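Sortase (Streptomyces avermitilis, PDB 5GO5) is a class E sortase, a cysteine transpeptidase of the housekeeping type that probably anchors surface proteins to the cell wall. Local coordinates at residues Y138-V141 with P142-E146. Sequence-based numbering, arbitrary orientation.
Sequences YKTV and PTDVE
V141 and D144 are joined by a type I beta turn, in which the amide N of D144 donates to the carbonyl O of V141 at 3.0 Å, nearly straight at 164° but approaching from well above the carbonyl plane. P142 suits the second position of this turn, because its ring already restrains phi near the value needed there (-52°). Its CD sits tightly against V141 CB at 3.4 Å, a closeness set largely by the peptide bond joining the two residues, while across the turn the T143 hydroxyl is set beside a V141 methyl, OG1 to CG2 3.4 Å. A water donates to V141 O and also to D144 O, so the turn carbonyl accepts two hydrogen bonds.

One residue before the turn, T140 meets the side chain of D144 at about a right angle. With OG1 swung opposite the backbone N (chi1 -166°), the threonine hydroxyl reaches across the mouth of the turn and donates to D144 OD2 at 2.8 Å, which accepts on its anti lone pair, the one facing away from the other carboxylate oxygen. The turn follows directly on the end of strand 127-140 of the sortase beta barrel, where T140 still pairs through its backbone with R178, and starts the loop leading toward strand 162-167. Aspartate fits because its single methylene keeps the carboxylate close to the turn, where OD2 takes both the T140 hydroxyl and a salt bridge from K154. That lysine is hydrogen-bonded to the hydroxyl of Y138 as well, and the tyrosine ring presents its edge to the carboxylate, CE2 lying 4.4 Å from D144 OD2. A valine at T140, with a methyl in place of the hydroxyl, would probably leave OD2 with K154 but without its hydroxyl donor, and the carboxylate freer to turn. D144 is itself the centre of an inverse gamma turn, spanned by a weak bond from V145 N to T143 O.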
loop_
_atom_site.group_PDB
_atom_site.type_symbol
_atom_site.label_atom_id
_atom_site.label_comp_id
_atom_site.label_asym_id
_atom_site.label_seq_id
_atom_site.Cartn_x
_atom_site.Cartn_y
_atom_site.Cartn_z
ATOM N N TYR A 138 12.106 -2.436 -4.453
ATOM C CA TYR A 138 13.260 -1.572 -4.612
ATOM C C TYR A 138 13.871 -1.365 -3.249
ATOM O O TYR A 138 13.193 -0.952 -2.311
ATOM C CB TYR A 138 12.850 -0.260 -5.282
ATOM C CG TYR A 138 13.941 0.796 -5.261
ATOM C CD1 TYR A 138 15.066 0.698 -6.089
ATOM C CD2 TYR A 138 13.874 1.875 -4.386
ATOM C CE1 TYR A 138 16.082 1.660 -6.039
ATOM C CE2 TYR A 138 14.885 2.842 -4.352
ATOM C CZ TYR A 138 15.986 2.711 -5.165
ATOM O OH TYR A 138 16.969 3.700 -5.090
ATOM N N LYS A 139 15.182 -1.621 -3.144
ATOM C CA LYS A 139 15.869 -1.535 -1.893
ATOM C C LYS A 139 16.359 -0.111 -1.692
ATOM O O LYS A 139 17.041 0.468 -2.555
ATOM C CB LYS A 139 17.029 -2.542 -1.878
ATOM C CG LYS A 139 17.695 -2.748 -0.543
ATOM C CD LYS A 139 18.792 -3.830 -0.636
ATOM C CE LYS A 139 18.235 -5.238 -0.540
ATOM N N THR A 140 16.004 0.483 -0.574
ATOM C CA THR A 140 16.540 1.783 -0.274
ATOM C C THR A 140 16.787 2.034 1.193
ATOM O O THR A 140 16.715 1.126 1.989
ATOM C CB THR A 140 15.694 2.883 -0.898
ATOM O OG1 THR A 140 16.437 4.115 -0.842
ATOM C CG2 THR A 140 14.299 2.988 -0.209
ATOM N N VAL A 141 17.179 3.257 1.505
ATOM C CA VAL A 141 17.519 3.602 2.872
ATOM C C VAL A 141 16.359 4.294 3.577
ATOM O O VAL A 141 15.519 4.952 2.942
ATOM C CB VAL A 141 18.830 4.423 2.971
ATOM C CG1 VAL A 141 20.012 3.548 2.571
ATOM C CG2 VAL A 141 18.773 5.700 2.150
ATOM N N PRO A 142 16.296 4.154 4.907
ATOM C CA PRO A 142 15.250 4.810 5.690
ATOM C C PRO A 142 15.061 6.305 5.488
ATOM O O PRO A 142 13.945 6.782 5.623
ATOM C CB PRO A 142 15.661 4.527 7.138
ATOM C CG PRO A 142 16.515 3.328 7.072
ATOM C CD PRO A 142 17.203 3.342 5.755
ATOM N N THR A 143 16.128 7.041 5.167
ATOM C CA THR A 143 16.070 8.478 4.950
ATOM C C THR A 143 15.549 8.902 3.570
ATOM O O THR A 143 15.378 10.103 3.323
ATOM C CB THR A 143 17.484 9.079 5.122
ATOM O OG1 THR A 143 18.382 8.348 4.303
ATOM C CG2 THR A 143 17.932 8.984 6.549
ATOM N N ASP A 144 15.312 7.940 2.666
ATOM C CA ASP A 144 14.868 8.236 1.311
ATOM C C ASP A 144 13.371 8.494 1.355
ATOM O O ASP A 144 12.575 7.597 1.091
ATOM C CB ASP A 144 15.204 7.058 0.387
ATOM C CG ASP A 144 14.919 7.340 -1.083
ATOM O OD1 ASP A 144 14.401 8.425 -1.407
ATOM O OD2 ASP A 144 15.193 6.437 -1.893
ATOM N N VAL A 145 13.008 9.724 1.705
ATOM C CA VAL A 145 11.609 10.126 1.902
ATOM C C VAL A 145 10.869 10.416 0.603
ATOM O O VAL A 145 9.641 10.463 0.604
ATOM C CB VAL A 145 11.461 11.366 2.829
ATOM C CG1 VAL A 145 11.986 11.050 4.218
ATOM C CG2 VAL A 145 12.155 12.598 2.225
ATOM N N GLU A 146 11.598 10.618 -0.493
ATOM C CA GLU A 146 10.985 10.966 -1.780
ATOM C C GLU A 146 10.140 9.834 -2.362
ATOM O O GLU A 146 9.324 10.065 -3.265
ATOM C CB GLU A 146 12.036 11.362 -2.824
ATOM C CG GLU A 146 12.773 12.656 -2.496
ATOM C CD GLU A 146 13.536 13.247 -3.697
ATOM O OE1 GLU A 146 13.822 14.466 -3.646
ATOM O OE2 GLU A 146 13.848 12.521 -4.688
HETATM O O HOH W 1 12.698 4.923 2.025
#